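Local coordinates for uronate isomerase (Caulobacter crescentus, PDB 2Q01), which catalyses the isomerisation of D-glucuronate to D-fructuronate and of D-galacturonate to D-tagaturonate in bacterial uronate metabolism, at residues B[381-385]-B[410-416]; B[305-311]-B[356-362]. All coordinates share one frame; numbering follows the deposited sequence.

Going along the chain from the N terminus, contact 2 comes first: strand 305-308 leads into a long excursion that includes helices 318-323 and 343-349 and closes when 356-362 lays strand 357-359 beside it. Helix 366-375 then carries the chain to strand 381-383, where contact 1 opens; helix 393-407 follows, and the loop 410-416 closes it. The two contacts are therefore in series, neither nested nor crossed. They meet through strands 357-359 and 381-383, which are neighbours in the same parallel sheet: Lys382 N lies 2.8 Å from Ile357 O, probably hydrogen-bonded. Together they line up four successive segments along one side of the barrel.

Contact 1 of 2, residues B[381-385]-B[410-416]; sequences LKLGP and YNTVGFN. With K (potassium ion), chain E.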
# COMPACT_ATOMS: atom_id res chain seq x y z
N LEU B 381 14.13 -18.42 -4.53
CA LEU B 381 13.03 -17.74 -3.84
C LEU B 381 11.69 -17.93 -4.54
O LEU B 381 11.61 -17.80 -5.76
CB LEU B 381 13.33 -16.25 -3.73
CG LEU B 381 13.84 -15.63 -2.43
CD1 LEU B 381 14.62 -16.60 -1.55
CD2 LEU B 381 14.65 -14.38 -2.74
N LYS B 382 10.64 -18.20 -3.78
CA LYS B 382 9.31 -18.34 -4.35
C LYS B 382 8.38 -17.59 -3.41
O LYS B 382 8.72 -17.38 -2.26
CB LYS B 382 8.93 -19.82 -4.39
CG LYS B 382 8.43 -20.32 -5.72
CD LYS B 382 9.55 -20.87 -6.56
CE LYS B 382 9.05 -21.94 -7.50
NZ LYS B 382 10.00 -22.08 -8.65
N LEU B 383 7.21 -17.20 -3.91
CA LEU B 383 6.26 -16.45 -3.09
C LEU B 383 5.11 -17.29 -2.60
O LEU B 383 4.47 -17.99 -3.37
CB LEU B 383 5.74 -15.22 -3.82
CG LEU B 383 6.79 -14.14 -4.06
CD1 LEU B 383 6.15 -12.89 -4.57
CD2 LEU B 383 7.59 -13.85 -2.79
N GLY B 384 4.86 -17.22 -1.30
CA GLY B 384 3.73 -17.90 -0.70
C GLY B 384 2.50 -17.06 -0.88
O GLY B 384 2.61 -15.87 -1.15
N PRO B 385 1.31 -17.67 -0.74
CA PRO B 385 0.07 -16.90 -0.88
C PRO B 385 -0.10 -15.89 0.24
O PRO B 385 0.63 -15.93 1.24
CB PRO B 385 -1.02 -17.98 -0.79
CG PRO B 385 -0.39 -19.09 -0.03
CD PRO B 385 1.04 -19.09 -0.46
N TYR B 410 4.75 -18.46 -11.97
CA TYR B 410 5.53 -19.68 -11.78
C TYR B 410 6.58 -19.52 -10.69
O TYR B 410 7.28 -20.47 -10.34
CB TYR B 410 6.12 -20.13 -13.11
CG TYR B 410 5.06 -20.42 -14.15
CD1 TYR B 410 4.66 -19.44 -15.06
CD2 TYR B 410 4.41 -21.65 -14.19
CE1 TYR B 410 3.67 -19.69 -15.99
CE2 TYR B 410 3.42 -21.91 -15.12
CZ TYR B 410 3.05 -20.93 -16.02
OH TYR B 410 2.07 -21.17 -16.95
N ASN B 411 6.65 -18.30 -10.16
CA ASN B 411 7.42 -17.96 -8.97
C ASN B 411 6.54 -17.89 -7.72
O ASN B 411 6.96 -17.38 -6.68
CB ASN B 411 8.11 -16.62 -9.17
CG ASN B 411 9.37 -16.73 -10.02
OD1 ASN B 411 10.19 -17.62 -9.81
ND2 ASN B 411 9.56 -15.79 -10.93
N THR B 412 5.30 -18.38 -7.85
CA THR B 412 4.39 -18.52 -6.71
C THR B 412 4.14 -20.01 -6.45
O THR B 412 4.52 -20.86 -7.26
CB THR B 412 3.07 -17.71 -6.89
OG1 THR B 412 2.22 -18.36 -7.86
CG2 THR B 412 3.35 -16.26 -7.32
N VAL B 413 3.52 -20.34 -5.32
CA VAL B 413 3.38 -21.74 -4.89
C VAL B 413 1.92 -22.21 -4.75
O VAL B 413 1.66 -23.29 -4.22
CB VAL B 413 4.17 -22.04 -3.57
CG1 VAL B 413 5.62 -21.69 -3.73
CG2 VAL B 413 3.58 -21.29 -2.38
N GLY B 414 0.99 -21.41 -5.24
CA GLY B 414 -0.43 -21.71 -5.08
C GLY B 414 -0.97 -21.29 -3.72
O GLY B 414 -0.64 -20.21 -3.23
N PHE B 415 -1.79 -22.14 -3.12
CA PHE B 415 -2.53 -21.80 -1.92
C PHE B 415 -2.31 -22.81 -0.80
O PHE B 415 -2.26 -24.02 -1.04
CB PHE B 415 -4.03 -21.67 -2.25
CG PHE B 415 -4.92 -21.44 -1.05
CD1 PHE B 415 -5.03 -20.18 -0.49
CD2 PHE B 415 -5.66 -22.49 -0.50
CE1 PHE B 415 -5.85 -19.97 0.63
CE2 PHE B 415 -6.48 -22.29 0.61
CZ PHE B 415 -6.58 -21.03 1.17
N ASN B 416 -2.17 -22.30 0.42
CA ASN B 416 -2.29 -23.12 1.62
C ASN B 416 -3.32 -22.51 2.57
O ASN B 416 -3.46 -21.30 2.64
CB ASN B 416 -0.93 -23.35 2.30
CG ASN B 416 -0.30 -22.07 2.83
OD1 ASN B 416 0.52 -21.44 2.17
ND2 ASN B 416 -0.67 -21.68 4.05
K K E . 12.37 -17.68 -8.22
O HOH W 1 12.31 -20.26 -8.64
O HOH W 2 1.75 -18.81 -3.92
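Leu381 and Asn411 meet at a potassium ion, bound by the backbone O of Leu381 at 2.6 Å and by the side-chain OD1 of Asn411 at 2.7 Å. Just past the ion, Leu383 N donates to Asn411 O at 2.8 Å with an N-H...O angle of 160°, the donor tilted slightly from the carbonyl plane. Lys382 CG lies against that same Asn411 O, and a bend at chi2 (92°) turns the rest of the chain toward the ion, where NZ donates to a potassium-bound water at 2.9 Å. One step on, Val413 N makes only a weak bond to Leu383 O; a second water accepts from this N at 2.7 Å while donating to Leu383 O and Gly414 O, so it reinforces the poorly aligned link. Val413 spreads its two methyls along the strand: CG1 rests on Lys382 CG at 3.7 Å, and CG2 meets Gly384 CA and Pro385 CD. Pro385 then spreads its ring over polar atoms, CB at 3.3 Å from Gly414 O and CG at 3.3 Å from Asn416 OD1, with the Asn416 side chain crossing it at about a right angle.

Further out, Ala375 O and Tyr378 O also bind the ion, together with Ser75 O of the second subunit. Asn411 is fixed at both ends of its amide, ND2 to Ala407 O and OD1 to Gln76 NE2 of that subunit. The potassium thus pins the start of both segments at a subunit interface. Beside strand 381-383, the segment 410-416, joined to it by the single bridge Leu383-Thr412, probably takes the next strand position in the TIM-barrel fold of the metallo-dependent hydrolase superfamily.

Contact 2 of 2, residues B[305-311]-B[356-362]; sequences VMQIHPG and SIILFTL
Met306, Gln307 and Ile308 pair in parallel with Ile357, Ile358 and Leu359, the strand axes 4.7 Å apart and turned by 20°. Four backbone bonds follow in sequence: Met306 N to Ser356 O, nearly straight, Ile358 N to Met306 O, Ile308 N to Ile358 O, and Phe360 N to Ile308 O. On one face, Ile308 reaches across with CD1, 3.8 Å from Ile357 CG2, and lies alongside Leu359, pointing the same way. On the opposite face, that of Gln307 and Ile358, the side chain of Ile358 meets Val305 methyl to methyl, CG1 of Val305 to CD1 of Ile358 at 3.6 Å. These are neighbouring strands of the TIM barrel: Met306 and Leu359 look outward to helices 281-302 and 366-375, whereas Gln307 looks inward, to His41.

Beyond the strands the carboxy-terminal ends carry an aromatic pair. His309 and Phe360 both set CG beside their own backbone N (chi1 -81° and -76°), which lets the rings run side by side and stack face to face, centroids 4.0 Å apart. NE2 of His309 sits 3.4 Å above the Phe360 plane, over its centre. The imidazole is also bonded through ND1 to Asp251 and stacked with His41, so several groups fix its rotation. Gln307 brings NE2 obliquely to the ring of Phe360, 3.8 Å from CE1, while its OE1 is bonded to Ser249 OG. Replacing Phe360 by an alanine would probably leave a gap beside His309, depriving the imidazole of a stacking partner and Gln307 of a wall for its amide. Pro310 lays CD on Phe360 O at 3.3 Å, and a water continues the pairing where direct bonds stop, donating to Pro310 O and accepting from Leu362 N at 2.8 Å.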
# COMPACT_ATOMS: atom_id res chain seq x y z
N VAL B 305 12.16 -27.99 1.89
CA VAL B 305 11.74 -26.68 1.39
C VAL B 305 11.49 -25.75 2.57
O VAL B 305 10.79 -26.08 3.51
CB VAL B 305 10.49 -26.80 0.49
CG1 VAL B 305 9.91 -25.45 0.22
CG2 VAL B 305 10.84 -27.49 -0.82
N MET B 306 12.08 -24.56 2.51
CA MET B 306 12.13 -23.69 3.67
C MET B 306 11.10 -22.57 3.57
O MET B 306 11.21 -21.70 2.71
CB MET B 306 13.54 -23.12 3.77
CG MET B 306 13.92 -22.60 5.11
SD MET B 306 15.65 -22.17 5.02
CE MET B 306 15.54 -20.50 5.64
N GLN B 307 10.12 -22.58 4.46
CA GLN B 307 9.13 -21.50 4.50
C GLN B 307 9.46 -20.46 5.57
O GLN B 307 9.57 -20.79 6.75
CB GLN B 307 7.72 -22.04 4.75
CG GLN B 307 7.30 -23.17 3.83
CD GLN B 307 5.98 -23.77 4.24
OE1 GLN B 307 5.93 -24.74 5.00
NE2 GLN B 307 4.88 -23.18 3.77
N ILE B 308 9.59 -19.21 5.16
CA ILE B 308 9.76 -18.12 6.11
C ILE B 308 8.46 -17.32 6.28
O ILE B 308 7.95 -16.73 5.32
CB ILE B 308 10.97 -17.22 5.74
CG1 ILE B 308 12.24 -18.06 5.60
CG2 ILE B 308 11.16 -16.11 6.78
CD1 ILE B 308 13.40 -17.35 4.94
N HIS B 309 7.94 -17.34 7.51
CA HIS B 309 6.74 -16.63 7.92
C HIS B 309 7.08 -15.51 8.92
O HIS B 309 6.83 -15.66 10.12
CB HIS B 309 5.79 -17.60 8.63
CG HIS B 309 4.96 -18.44 7.70
ND1 HIS B 309 5.28 -19.74 7.41
CD2 HIS B 309 3.82 -18.17 7.04
CE1 HIS B 309 4.37 -20.24 6.58
NE2 HIS B 309 3.47 -19.30 6.34
N PRO B 310 7.65 -14.38 8.44
CA PRO B 310 8.06 -13.40 9.43
C PRO B 310 7.06 -12.27 9.70
O PRO B 310 6.10 -12.08 8.94
CB PRO B 310 9.33 -12.81 8.80
CG PRO B 310 9.07 -12.90 7.31
CD PRO B 310 7.98 -13.93 7.08
N GLY B 311 7.28 -11.53 10.79
CA GLY B 311 6.68 -10.22 10.97
C GLY B 311 5.47 -10.15 11.86
O GLY B 311 4.68 -9.20 11.76
N SER B 356 15.48 -24.34 -1.92
CA SER B 356 14.17 -23.82 -2.23
C SER B 356 13.61 -23.10 -1.00
O SER B 356 13.40 -23.72 0.05
CB SER B 356 13.25 -24.96 -2.68
OG SER B 356 12.02 -24.47 -3.18
N ILE B 357 13.40 -21.79 -1.14
CA ILE B 357 12.82 -20.95 -0.09
C ILE B 357 11.48 -20.35 -0.53
O ILE B 357 11.35 -19.89 -1.66
CB ILE B 357 13.81 -19.83 0.36
CG1 ILE B 357 15.18 -20.42 0.74
CG2 ILE B 357 13.26 -19.02 1.53
CD1 ILE B 357 16.21 -19.40 1.14
N ILE B 358 10.48 -20.38 0.35
CA ILE B 358 9.18 -19.77 0.07
C ILE B 358 8.93 -18.64 1.07
O ILE B 358 8.87 -18.87 2.27
CB ILE B 358 8.02 -20.79 0.12
CG1 ILE B 358 8.32 -21.99 -0.79
CG2 ILE B 358 6.70 -20.13 -0.28
CD1 ILE B 358 7.30 -23.09 -0.70
N LEU B 359 8.79 -17.42 0.55
CA LEU B 359 8.62 -16.23 1.39
C LEU B 359 7.16 -15.83 1.55
O LEU B 359 6.39 -15.79 0.58
CB LEU B 359 9.38 -15.04 0.81
CG LEU B 359 10.89 -15.13 0.63
CD1 LEU B 359 11.35 -13.92 -0.18
CD2 LEU B 359 11.63 -15.20 1.97
N PHE B 360 6.79 -15.52 2.79
CA PHE B 360 5.45 -15.08 3.13
C PHE B 360 5.57 -13.70 3.74
O PHE B 360 6.67 -13.29 4.11
CB PHE B 360 4.83 -16.02 4.16
CG PHE B 360 4.35 -17.32 3.58
CD1 PHE B 360 5.25 -18.34 3.28
CD2 PHE B 360 3.00 -17.52 3.34
CE1 PHE B 360 4.81 -19.53 2.74
CE2 PHE B 360 2.56 -18.72 2.81
CZ PHE B 360 3.46 -19.73 2.51
N THR B 361 4.46 -12.99 3.85
CA THR B 361 4.45 -11.68 4.48
C THR B 361 3.12 -11.38 5.18
O THR B 361 2.08 -11.95 4.84
CB THR B 361 4.82 -10.55 3.48
OG1 THR B 361 5.41 -9.46 4.19
CG2 THR B 361 3.62 -10.06 2.71
N LEU B 362 3.18 -10.51 6.17
CA LEU B 362 2.02 -9.94 6.83
C LEU B 362 1.93 -8.47 6.45
O LEU B 362 0.98 -7.77 6.79
CB LEU B 362 2.17 -10.09 8.35
CG LEU B 362 1.26 -11.02 9.15
CD1 LEU B 362 0.52 -12.00 8.29
CD2 LEU B 362 2.03 -11.72 10.27
O HOH W 3 5.60 -9.83 7.47